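Local structure of oxidoreductase (Methanosarcina mazei, 3KA7) at residues A[10-21]-A[65-73]; A[26-35]-A[211-219]. The protein binds flavin-adenine dinucleotide in a Rossmann-type fold and probably acts as an oxidoreductase of the flavin-containing amine oxidoreductase family. One frame throughout, in Å; residues are numbered along the deposited sequence.

Both interactions belong to the FAD-binding region, which is built on a parallel five-stranded sheet of Rossmann type, and their centres lie about 17 Å apart. Their segments alternate along the chain: helix 10-21 comes first, then strand 25-29, then helix 64-71 and finally strand 212-214. Interaction 1 is a helix pair, whereas interaction 2 adds the edge strand 212-214 to strand 25-29. They meet where helix 10-21 covers the sheet, with Ala16 CB 3.6 Å from Val28 CG2 and Leu13 CD2 3.9 Å from Ile213 CD1. Each holds a different part of the cofactor: the start of helix 10-21 meets a phosphate, and the residues that follow the paired strands, Glu30 and Val219, take the adenosine half.

Interaction 1 (A[10-21]-A[65-73]); sequences LGGLLSAARLSK and LACFLKEVE. With FAD (flavin-adenine dinucleotide), chain B.
One turn before Leu14 meets Phe68, Gly11 O is gripped twice, by Ser15 N in the regular helical bond and by Ser15 OG (2.9 Å) from the opposite face of its carbonyl plane. Gly11 N turns to the cofactor and donates to FAD O1P at 2.8 Å, as expected of the amide end of a dinucleotide-binding helix; a beta carbon here would clash with that oxygen. The middle of the contact is apolar. Leu14 lays CB over one face of the Phe68 ring, 4.2 Å from its centroid, while its CD2 reaches Phe68 CD2 (3.6 Å) and Leu65 CD1. With CG anti to the backbone N (chi1 -155°), Phe68 swings its ring across to helix 10-21, where CZ also touches Arg18 CB. A serine in place of Phe68 would probably open a gap beside Leu14 and strip Arg18 CB of its aromatic neighbour. Val72 CG1 packs on Arg18 CA at 3.8 Å. A Schellman motif with Glu73 as its C-prime residue ends helix 64-71, and Lys21 NZ forms a salt bridge to Glu73 OE1 whose hydrogen bond is weak (3.2 Å). The two axes run 31° from parallel; Val416 and Met417 of helix 408-421 cover Phe68, while helix 195-208 packs on Leu13 and Leu69.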
loop_
_atom_site.group_PDB
_atom_site.type_symbol
_atom_site.label_atom_id
_atom_site.label_comp_id
_atom_site.label_asym_id
_atom_site.label_seq_id
_atom_site.Cartn_x
_atom_site.Cartn_y
_atom_site.Cartn_z
ATOM N N LEU A 10 8.448 5.623 3.665
ATOM C CA LEU A 10 8.511 4.546 4.638
ATOM C C LEU A 10 9.702 3.619 4.374
ATOM O O LEU A 10 10.430 3.247 5.302
ATOM C CB LEU A 10 7.193 3.771 4.639
ATOM C CG LEU A 10 7.142 2.559 5.568
ATOM C CD1 LEU A 10 7.233 2.992 7.032
ATOM C CD2 LEU A 10 5.873 1.781 5.293
ATOM N N GLY A 11 9.903 3.230 3.120
ATOM C CA GLY A 11 11.051 2.390 2.772
ATOM C C GLY A 11 12.392 2.987 3.186
ATOM O O GLY A 11 13.248 2.294 3.747
ATOM N N GLY A 12 12.588 4.271 2.894
ATOM C CA GLY A 12 13.836 4.943 3.213
ATOM C C GLY A 12 14.075 5.050 4.706
ATOM O O GLY A 12 15.209 4.866 5.178
ATOM N N LEU A 13 13.008 5.334 5.450
ATOM C CA LEU A 13 13.100 5.450 6.912
ATOM C C LEU A 13 13.319 4.097 7.591
ATOM O O LEU A 13 14.112 3.996 8.533
ATOM C CB LEU A 13 11.870 6.139 7.483
ATOM C CG LEU A 13 11.694 7.601 7.058
ATOM C CD1 LEU A 13 10.359 8.144 7.555
ATOM C CD2 LEU A 13 12.843 8.461 7.553
ATOM N N LEU A 14 12.627 3.058 7.121
ATOM C CA LEU A 14 12.946 1.694 7.569
ATOM C C LEU A 14 14.416 1.355 7.350
ATOM O O LEU A 14 15.084 0.802 8.236
ATOM C CB LEU A 14 12.075 0.665 6.843
ATOM C CG LEU A 14 10.580 0.697 7.173
ATOM C CD1 LEU A 14 9.860 -0.276 6.244
ATOM C CD2 LEU A 14 10.338 0.317 8.629
ATOM N N SER A 15 14.916 1.668 6.159
ATOM C CA SER A 15 16.324 1.443 5.827
ATOM C C SER A 15 17.251 2.222 6.741
ATOM O O SER A 15 18.226 1.675 7.276
ATOM C CB SER A 15 16.586 1.851 4.384
ATOM O OG SER A 15 15.866 1.010 3.507
ATOM N N ALA A 16 16.948 3.500 6.924
ATOM C CA ALA A 16 17.794 4.357 7.762
ATOM C C ALA A 16 17.817 3.869 9.206
ATOM O O ALA A 16 18.888 3.853 9.857
ATOM C CB ALA A 16 17.319 5.811 7.686
ATOM N N ALA A 17 16.651 3.478 9.715
ATOM C CA ALA A 17 16.553 2.970 11.093
ATOM C C ALA A 17 17.404 1.714 11.272
ATOM O O ALA A 17 18.198 1.628 12.217
ATOM C CB ALA A 17 15.104 2.703 11.482
ATOM N N ARG A 18 17.270 0.749 10.361
ATOM C CA ARG A 18 18.056 -0.481 10.467
ATOM C C ARG A 18 19.555 -0.253 10.244
ATOM O O ARG A 18 20.386 -0.810 10.965
ATOM C CB ARG A 18 17.535 -1.554 9.499
ATOM C CG ARG A 18 18.329 -2.862 9.556
ATOM C CD ARG A 18 18.012 -3.633 10.826
ATOM N NE ARG A 18 19.003 -4.673 11.095
ATOM C CZ ARG A 18 20.141 -4.463 11.754
ATOM N NH1 ARG A 18 20.434 -3.251 12.221
ATOM N NH2 ARG A 18 20.986 -5.464 11.954
ATOM N N LEU A 19 19.909 0.545 9.244
ATOM C CA LEU A 19 21.327 0.791 8.952
ATOM C C LEU A 19 22.041 1.530 10.083
ATOM O O LEU A 19 23.206 1.250 10.383
ATOM C CB LEU A 19 21.506 1.566 7.644
ATOM C CG LEU A 19 21.185 0.779 6.382
ATOM C CD1 LEU A 19 21.144 1.741 5.206
ATOM C CD2 LEU A 19 22.192 -0.355 6.153
ATOM N N SER A 20 21.351 2.483 10.698
ATOM C CA SER A 20 21.955 3.229 11.808
ATOM C C SER A 20 22.143 2.334 13.038
ATOM O O SER A 20 23.151 2.416 13.741
ATOM C CB SER A 20 21.144 4.482 12.143
ATOM O OG SER A 20 19.870 4.170 12.655
ATOM N N LYS A 21 21.168 1.477 13.297
ATOM C CA LYS A 21 21.296 0.511 14.380
ATOM C C LYS A 21 22.442 -0.459 14.102
ATOM O O LYS A 21 23.141 -0.916 15.018
ATOM C CB LYS A 21 19.999 -0.262 14.523
ATOM C CG LYS A 21 19.917 -1.087 15.790
ATOM C CD LYS A 21 18.645 -1.895 15.805
ATOM C CE LYS A 21 18.778 -3.071 16.753
ATOM N NZ LYS A 21 19.052 -2.598 18.128
ATOM N N LEU A 65 5.929 -5.395 8.667
ATOM C CA LEU A 65 6.199 -4.021 9.108
ATOM C C LEU A 65 6.266 -3.945 10.633
ATOM O O LEU A 65 7.218 -3.391 11.199
ATOM C CB LEU A 65 5.169 -3.035 8.561
ATOM C CG LEU A 65 5.454 -1.577 8.945
ATOM C CD1 LEU A 65 6.822 -1.161 8.424
ATOM C CD2 LEU A 65 4.407 -0.661 8.393
ATOM N N ALA A 66 5.267 -4.524 11.296
ATOM C CA ALA A 66 5.239 -4.526 12.753
ATOM C C ALA A 66 6.481 -5.214 13.282
ATOM O O ALA A 66 7.078 -4.773 14.272
ATOM C CB ALA A 66 3.974 -5.214 13.280
ATOM N N CYS A 67 6.884 -6.292 12.617
ATOM C CA CYS A 67 8.085 -7.014 13.027
ATOM C C CYS A 67 9.350 -6.175 12.850
ATOM O O CYS A 67 10.212 -6.132 13.733
ATOM C CB CYS A 67 8.206 -8.311 12.242
ATOM S SG CYS A 67 6.888 -9.461 12.649
ATOM N N PHE A 68 9.465 -5.509 11.703
ATOM C CA PHE A 68 10.590 -4.592 11.463
ATOM C C PHE A 68 10.696 -3.549 12.578
ATOM O O PHE A 68 11.788 -3.277 13.100
ATOM C CB PHE A 68 10.403 -3.882 10.117
ATOM C CG PHE A 68 11.695 -3.405 9.483
ATOM C CD1 PHE A 68 12.183 -4.007 8.325
ATOM C CD2 PHE A 68 12.407 -2.340 10.031
ATOM C CE1 PHE A 68 13.361 -3.553 7.724
ATOM C CE2 PHE A 68 13.585 -1.890 9.438
ATOM C CZ PHE A 68 14.064 -2.506 8.281
ATOM N N LEU A 69 9.555 -2.961 12.931
ATOM C CA LEU A 69 9.516 -1.950 13.976
ATOM C C LEU A 69 10.039 -2.491 15.313
ATOM O O LEU A 69 10.799 -1.812 16.002
ATOM C CB LEU A 69 8.100 -1.400 14.132
ATOM C CG LEU A 69 7.601 -0.559 12.941
ATOM C CD1 LEU A 69 6.126 -0.151 13.083
ATOM C CD2 LEU A 69 8.464 0.670 12.789
ATOM N N LYS A 70 9.628 -3.699 15.688
ATOM C CA LYS A 70 10.192 -4.318 16.896
ATOM C C LYS A 70 11.697 -4.601 16.759
ATOM O O LYS A 70 12.458 -4.448 17.724
ATOM C CB LYS A 70 9.443 -5.605 17.250
ATOM C CG LYS A 70 8.007 -5.389 17.687
ATOM C CD LYS A 70 7.397 -6.703 18.196
ATOM C CE LYS A 70 5.982 -6.499 18.722
ATOM N NZ LYS A 70 5.351 -7.811 19.083
ATOM N N GLU A 71 12.132 -5.015 15.574
ATOM C CA GLU A 71 13.551 -5.308 15.355
ATOM C C GLU A 71 14.470 -4.100 15.527
ATOM O O GLU A 71 15.625 -4.242 15.964
ATOM C CB GLU A 71 13.756 -5.936 13.984
ATOM C CG GLU A 71 13.181 -7.349 13.903
ATOM C CD GLU A 71 13.330 -7.979 12.530
ATOM O OE1 GLU A 71 13.370 -7.244 11.515
ATOM O OE2 GLU A 71 13.395 -9.222 12.463
ATOM N N VAL A 72 13.973 -2.918 15.164
ATOM C CA VAL A 72 14.753 -1.686 15.316
ATOM C C VAL A 72 14.381 -0.958 16.605
ATOM O O VAL A 72 14.810 0.173 16.851
ATOM C CB VAL A 72 14.632 -0.749 14.088
ATOM C CG1 VAL A 72 15.190 -1.440 12.832
ATOM C CG2 VAL A 72 13.190 -0.295 13.885
ATOM N N GLU A 73 13.576 -1.624 17.427
ATOM C CA GLU A 73 13.165 -1.073 18.717
ATOM C C GLU A 73 12.407 0.232 18.592
ATOM O O GLU A 73 12.540 1.124 19.441
ATOM C CB GLU A 73 14.374 -0.882 19.632
ATOM C CG GLU A 73 14.971 -2.183 20.118
ATOM C CD GLU A 73 16.114 -1.960 21.082
ATOM O OE1 GLU A 73 17.232 -1.644 20.619
ATOM O OE2 GLU A 73 15.893 -2.098 22.307
HETATM P PA FAD B . 7.335 7.022 -0.944
HETATM O O1A FAD B . 7.169 6.919 -2.438
HETATM O O2A FAD B . 6.078 7.265 -0.141
HETATM O O5B FAD B . 8.392 8.183 -0.611
HETATM C C5B FAD B . 9.358 8.561 -1.584
HETATM C C4B FAD B . 9.985 9.838 -1.016
HETATM O O4B FAD B . 11.048 10.294 -1.829
HETATM C C3B FAD B . 8.952 10.965 -0.939
HETATM O O3B FAD B . 8.881 11.479 0.382
HETATM C C2B FAD B . 9.481 12.011 -1.922
HETATM O O2B FAD B . 9.191 13.340 -1.530
HETATM C C1B FAD B . 10.975 11.713 -1.942
HETATM N N9A FAD B . 11.670 12.089 -3.181
HETATM C C8A FAD B . 11.274 11.926 -4.493
HETATM N N7A FAD B . 12.283 12.370 -5.297
HETATM C C5A FAD B . 13.296 12.802 -4.497
HETATM C C6A FAD B . 14.534 13.367 -4.766
HETATM N N6A FAD B . 14.970 13.455 -6.019
HETATM N N1A FAD B . 15.358 13.712 -3.714
HETATM C C2A FAD B . 14.965 13.517 -2.406
HETATM N N3A FAD B . 13.731 12.962 -2.138
HETATM C C4A FAD B . 12.923 12.623 -3.176
HETATM N N1 FAD B . -0.391 1.060 2.166
HETATM C C2 FAD B . -0.765 0.312 3.270
HETATM O O2 FAD B . 0.031 -0.499 3.762
HETATM N N3 FAD B . -2.040 0.465 3.793
HETATM C C4 FAD B . -2.938 1.352 3.225
HETATM O O4 FAD B . -4.071 1.493 3.684
HETATM C C4X FAD B . -2.567 2.097 2.115
HETATM N N5 FAD B . -3.469 2.973 1.528
HETATM C C5X FAD B . -3.076 3.720 0.430
HETATM C C6 FAD B . -3.965 4.617 -0.162
HETATM C C7 FAD B . -3.569 5.383 -1.251
HETATM C C7M FAD B . -4.553 6.342 -1.872
HETATM C C8 FAD B . -2.280 5.239 -1.747
HETATM C C8M FAD B . -1.815 6.041 -2.927
HETATM C C9 FAD B . -1.391 4.336 -1.167
HETATM C C9A FAD B . -1.787 3.578 -0.070
HETATM N N10 FAD B . -0.903 2.678 0.511
HETATM C C10 FAD B . -1.285 1.945 1.601
HETATM C "C1'" FAD B . 0.454 2.438 -0.065
HETATM C "C2'" FAD B . 1.484 3.230 0.749
HETATM O "O2'" FAD B . 1.003 4.555 0.961
HETATM C "C3'" FAD B . 2.807 3.252 -0.010
HETATM O "O3'" FAD B . 3.105 1.938 -0.467
HETATM C "C4'" FAD B . 4.012 3.748 0.783
HETATM O "O4'" FAD B . 3.742 4.957 1.464
HETATM C "C5'" FAD B . 5.123 4.010 -0.227
HETATM O "O5'" FAD B . 6.318 4.173 0.497
HETATM P P FAD B . 7.713 4.209 -0.260
HETATM O O1P FAD B . 8.754 3.545 0.609
HETATM O O2P FAD B . 7.615 3.663 -1.670
HETATM O O3P FAD B . 8.140 5.758 -0.354
#

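Interaction 2 (A[26-35]-A[211-219]); sequences VEVFERLPIT and GKIHTGQEV. With FAD (flavin-adenine dinucleotide), chain B.
His214 NE2 donates to Glu27 OE1 at 2.8 Å, almost in the plane of the imidazole and on the anti side of the carboxylate, which restrains the rotation of the ring. Between the strands runs a parallel ladder: Val28 N bonds Lys212 O and Val28 O receives His214 N, each at 2.8 Å, with Glu30 N to His214 O continuing it. Past the strands both segments turn to the cofactor. Each oxygen of the Glu30 carboxylate accepts a ribose hydroxyl, OE1 from FAD O3B (2.7 Å) and OE2 from FAD O2B, and each also takes a backbone amide, OE1 that of Ala8 and OE2 that of Leu32. An acidic residue after the second strand, gripping the ribose hydroxyls, is familiar from Rossmann folds. Val219 reads the adenine edge with its backbone, N to FAD N1A (2.9 Å) and O from FAD N6A. On the Glu27 side of the sheet, His214 CD2 lies over one face of Phe29, the ring planes 40° apart, and Gln217 OE1 meets the Phe29 edge at CD1 (3.4 Å). Val28 and Ile213 occupy the other side, facing helices 10-21 and 195-208. Strand 2-6 flanks strand 25-29 away from 212-214, and strand 228-234 packs on Phe29 and Val219.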
loop_
_atom_site.group_PDB
_atom_site.type_symbol
_atom_site.label_atom_id
_atom_site.label_comp_id
_atom_site.label_asym_id
_atom_site.label_seq_id
_atom_site.Cartn_x
_atom_site.Cartn_y
_atom_site.Cartn_z
ATOM N N VAL A 26 24.492 7.242 8.638
ATOM C CA VAL A 26 23.389 7.391 7.686
ATOM C C VAL A 26 22.872 8.822 7.609
ATOM O O VAL A 26 22.604 9.462 8.638
ATOM C CB VAL A 26 22.201 6.442 8.021
ATOM C CG1 VAL A 26 22.663 5.004 8.122
ATOM C CG2 VAL A 26 21.507 6.862 9.300
ATOM N N GLU A 27 22.725 9.325 6.387
ATOM C CA GLU A 27 22.051 10.600 6.162
ATOM C C GLU A 27 20.941 10.383 5.148
ATOM O O GLU A 27 21.172 9.754 4.111
ATOM C CB GLU A 27 23.023 11.648 5.638
ATOM C CG GLU A 27 24.162 11.926 6.600
ATOM C CD GLU A 27 24.960 13.135 6.198
ATOM O OE1 GLU A 27 24.342 14.191 5.929
ATOM O OE2 GLU A 27 26.203 13.028 6.154
ATOM N N VAL A 28 19.754 10.892 5.468
ATOM C CA VAL A 28 18.583 10.773 4.592
ATOM C C VAL A 28 18.299 12.124 3.972
ATOM O O VAL A 28 18.269 13.113 4.681
ATOM C CB VAL A 28 17.342 10.363 5.393
ATOM C CG1 VAL A 28 16.169 10.075 4.448
ATOM C CG2 VAL A 28 17.662 9.129 6.266
ATOM N N PHE A 29 18.079 12.163 2.656
ATOM C CA PHE A 29 17.754 13.411 1.977
ATOM C C PHE A 29 16.341 13.356 1.405
ATOM O O PHE A 29 16.042 12.514 0.563
ATOM C CB PHE A 29 18.777 13.700 0.878
ATOM C CG PHE A 29 20.182 13.871 1.402
ATOM C CD1 PHE A 29 20.711 15.135 1.612
ATOM C CD2 PHE A 29 20.953 12.767 1.710
ATOM C CE1 PHE A 29 22.004 15.292 2.109
ATOM C CE2 PHE A 29 22.253 12.917 2.208
ATOM C CZ PHE A 29 22.765 14.181 2.409
ATOM N N GLU A 30 15.481 14.240 1.892
ATOM C CA GLU A 30 14.081 14.291 1.467
ATOM C C GLU A 30 13.769 15.649 0.831
ATOM O O GLU A 30 14.087 16.710 1.399
ATOM C CB GLU A 30 13.157 14.056 2.668
ATOM C CG GLU A 30 11.708 14.485 2.439
ATOM C CD GLU A 30 11.047 13.676 1.336
ATOM O OE1 GLU A 30 11.281 12.452 1.305
ATOM O OE2 GLU A 30 10.329 14.263 0.495
ATOM N N ARG A 31 13.128 15.611 -0.336
ATOM C CA ARG A 31 12.853 16.816 -1.110
ATOM C C ARG A 31 11.757 17.705 -0.519
ATOM O O ARG A 31 11.819 18.929 -0.651
ATOM C CB ARG A 31 12.499 16.437 -2.553
ATOM C CG ARG A 31 12.597 17.563 -3.555
ATOM C CD ARG A 31 12.086 17.091 -4.912
ATOM N NE ARG A 31 10.691 16.735 -4.790
ATOM C CZ ARG A 31 9.691 17.516 -5.179
ATOM N NH1 ARG A 31 9.933 18.684 -5.765
ATOM N NH2 ARG A 31 8.448 17.113 -4.998
ATOM N N LEU A 32 10.755 17.098 0.114
ATOM C CA LEU A 32 9.631 17.840 0.688
ATOM C C LEU A 32 9.985 18.428 2.057
ATOM O O LEU A 32 11.027 18.090 2.623
ATOM C CB LEU A 32 8.404 16.934 0.812
ATOM C CG LEU A 32 7.805 16.425 -0.502
ATOM C CD1 LEU A 32 6.688 15.420 -0.245
ATOM C CD2 LEU A 32 7.301 17.592 -1.333
ATOM N N PRO A 33 9.125 19.318 2.584
ATOM C CA PRO A 33 9.358 19.899 3.910
ATOM C C PRO A 33 9.189 18.913 5.056
ATOM O O PRO A 33 9.654 19.174 6.169
ATOM C CB PRO A 33 8.285 20.995 4.019
ATOM C CG PRO A 33 7.861 21.270 2.618
ATOM C CD PRO A 33 8.008 19.973 1.883
ATOM N N ILE A 34 8.527 17.789 4.795
ATOM C CA ILE A 34 8.316 16.785 5.825
ATOM C C ILE A 34 8.684 15.402 5.306
ATOM O O ILE A 34 8.791 15.182 4.100
ATOM C CB ILE A 34 6.860 16.744 6.305
ATOM C CG1 ILE A 34 5.952 16.224 5.188
ATOM C CG2 ILE A 34 6.422 18.124 6.835
ATOM C CD1 ILE A 34 4.524 15.962 5.651
ATOM N N THR A 35 8.868 14.479 6.237
ATOM C CA THR A 35 9.221 13.104 5.915
ATOM C C THR A 35 7.938 12.272 5.825
ATOM O O THR A 35 6.861 12.694 6.279
ATOM C CB THR A 35 10.066 12.490 7.036
ATOM O OG1 THR A 35 9.337 12.609 8.265
ATOM C CG2 THR A 35 11.426 13.217 7.171
ATOM N N GLY A 211 21.820 8.814 13.192
ATOM C CA GLY A 211 21.489 9.109 11.803
ATOM C C GLY A 211 20.966 10.521 11.682
ATOM O O GLY A 211 20.444 11.080 12.650
ATOM N N LYS A 212 21.094 11.098 10.491
ATOM C CA LYS A 212 20.624 12.457 10.242
ATOM C C LYS A 212 19.602 12.481 9.115
ATOM O O LYS A 212 19.773 11.783 8.118
ATOM C CB LYS A 212 21.802 13.346 9.854
ATOM C CG LYS A 212 22.859 13.442 10.930
ATOM C CD LYS A 212 24.024 14.279 10.431
ATOM C CE LYS A 212 24.793 14.925 11.568
ATOM N NZ LYS A 212 25.837 15.844 11.020
ATOM N N ILE A 213 18.555 13.291 9.271
ATOM C CA ILE A 213 17.554 13.475 8.209
ATOM C C ILE A 213 17.449 14.921 7.739
ATOM O O ILE A 213 17.270 15.829 8.544
ATOM C CB ILE A 213 16.175 13.056 8.682
ATOM C CG1 ILE A 213 16.188 11.589 9.115
ATOM C CG2 ILE A 213 15.132 13.317 7.586
ATOM C CD1 ILE A 213 14.828 11.090 9.578
ATOM N N HIS A 214 17.537 15.120 6.427
ATOM C CA HIS A 214 17.556 16.451 5.836
ATOM C C HIS A 214 16.352 16.650 4.941
ATOM O O HIS A 214 16.283 16.041 3.876
ATOM C CB HIS A 214 18.810 16.629 4.973
ATOM C CG HIS A 214 20.091 16.347 5.691
ATOM N ND1 HIS A 214 20.532 17.109 6.752
ATOM C CD2 HIS A 214 21.035 15.398 5.490
ATOM C CE1 HIS A 214 21.681 16.627 7.189
ATOM N NE2 HIS A 214 22.008 15.589 6.440
ATOM N N THR A 215 15.440 17.534 5.341
ATOM C CA THR A 215 14.279 17.858 4.516
ATOM C C THR A 215 14.572 19.063 3.616
ATOM O O THR A 215 15.555 19.787 3.826
ATOM C CB THR A 215 13.031 18.122 5.376
ATOM O OG1 THR A 215 13.292 19.192 6.297
ATOM C CG2 THR A 215 12.648 16.874 6.162
ATOM N N GLY A 216 13.744 19.264 2.599
ATOM C CA GLY A 216 13.940 20.381 1.684
ATOM C C GLY A 216 15.215 20.232 0.883
ATOM O O GLY A 216 15.815 21.223 0.452
ATOM N N GLN A 217 15.637 18.991 0.663
ATOM C CA GLN A 217 16.823 18.736 -0.133
ATOM C C GLN A 217 16.554 17.725 -1.235
ATOM O O GLN A 217 16.305 16.550 -0.973
ATOM C CB GLN A 217 17.980 18.252 0.744
ATOM C CG GLN A 217 18.447 19.273 1.763
ATOM C CD GLN A 217 19.907 19.105 2.097
ATOM O OE1 GLN A 217 20.671 18.550 1.313
ATOM N NE2 GLN A 217 20.305 19.581 3.268
ATOM N N GLU A 218 16.635 18.180 -2.474
ATOM C CA GLU A 218 16.412 17.293 -3.600
ATOM C C GLU A 218 17.705 16.678 -4.116
ATOM O O GLU A 218 18.675 17.387 -4.426
ATOM C CB GLU A 218 15.703 18.029 -4.729
ATOM C CG GLU A 218 15.458 17.155 -5.956
ATOM C CD GLU A 218 14.536 17.817 -6.962
ATOM O OE1 GLU A 218 14.929 18.832 -7.579
ATOM O OE2 GLU A 218 13.404 17.323 -7.132
ATOM N N VAL A 219 17.716 15.354 -4.200
ATOM C CA VAL A 219 18.836 14.637 -4.786
ATOM C C VAL A 219 18.724 14.752 -6.306
ATOM O O VAL A 219 17.678 14.447 -6.875
ATOM C CB VAL A 219 18.860 13.164 -4.319
ATOM C CG1 VAL A 219 19.942 12.372 -5.046
ATOM C CG2 VAL A 219 19.058 13.090 -2.798
HETATM P PA FAD B . 7.335 7.022 -0.944
HETATM O O1A FAD B . 7.169 6.919 -2.438
HETATM O O2A FAD B . 6.078 7.265 -0.141
HETATM O O5B FAD B . 8.392 8.183 -0.611
HETATM C C5B FAD B . 9.358 8.561 -1.584
HETATM C C4B FAD B . 9.985 9.838 -1.016
HETATM O O4B FAD B . 11.048 10.294 -1.829
HETATM C C3B FAD B . 8.952 10.965 -0.939
HETATM O O3B FAD B . 8.881 11.479 0.382
HETATM C C2B FAD B . 9.481 12.011 -1.922
HETATM O O2B FAD B . 9.191 13.340 -1.530
HETATM C C1B FAD B . 10.975 11.713 -1.942
HETATM N N9A FAD B . 11.670 12.089 -3.181
HETATM C C8A FAD B . 11.274 11.926 -4.493
HETATM N N7A FAD B . 12.283 12.370 -5.297
HETATM C C5A FAD B . 13.296 12.802 -4.497
HETATM C C6A FAD B . 14.534 13.367 -4.766
HETATM N N6A FAD B . 14.970 13.455 -6.019
HETATM N N1A FAD B . 15.358 13.712 -3.714
HETATM C C2A FAD B . 14.965 13.517 -2.406
HETATM N N3A FAD B . 13.731 12.962 -2.138
HETATM C C4A FAD B . 12.923 12.623 -3.176
HETATM N N1 FAD B . -0.391 1.060 2.166
HETATM C C2 FAD B . -0.765 0.312 3.270
HETATM O O2 FAD B . 0.031 -0.499 3.762
HETATM N N3 FAD B . -2.040 0.465 3.793
HETATM C C4 FAD B . -2.938 1.352 3.225
HETATM O O4 FAD B . -4.071 1.493 3.684
HETATM C C4X FAD B . -2.567 2.097 2.115
HETATM N N5 FAD B . -3.469 2.973 1.528
HETATM C C5X FAD B . -3.076 3.720 0.430
HETATM C C6 FAD B . -3.965 4.617 -0.162
HETATM C C7 FAD B . -3.569 5.383 -1.251
HETATM C C7M FAD B . -4.553 6.342 -1.872
HETATM C C8 FAD B . -2.280 5.239 -1.747
HETATM C C8M FAD B . -1.815 6.041 -2.927
HETATM C C9 FAD B . -1.391 4.336 -1.167
HETATM C C9A FAD B . -1.787 3.578 -0.070
HETATM N N10 FAD B . -0.903 2.678 0.511
HETATM C C10 FAD B . -1.285 1.945 1.601
HETATM C "C1'" FAD B . 0.454 2.438 -0.065
HETATM C "C2'" FAD B . 1.484 3.230 0.749
HETATM O "O2'" FAD B . 1.003 4.555 0.961
HETATM C "C3'" FAD B . 2.807 3.252 -0.010
HETATM O "O3'" FAD B . 3.105 1.938 -0.467
HETATM C "C4'" FAD B . 4.012 3.748 0.783
HETATM O "O4'" FAD B . 3.742 4.957 1.464
HETATM C "C5'" FAD B . 5.123 4.010 -0.227
HETATM O "O5'" FAD B . 6.318 4.173 0.497
HETATM P P FAD B . 7.713 4.209 -0.260
HETATM O O1P FAD B . 8.754 3.545 0.609
HETATM O O2P FAD B . 7.615 3.663 -1.670
HETATM O O3P FAD B . 8.140 5.758 -0.354
#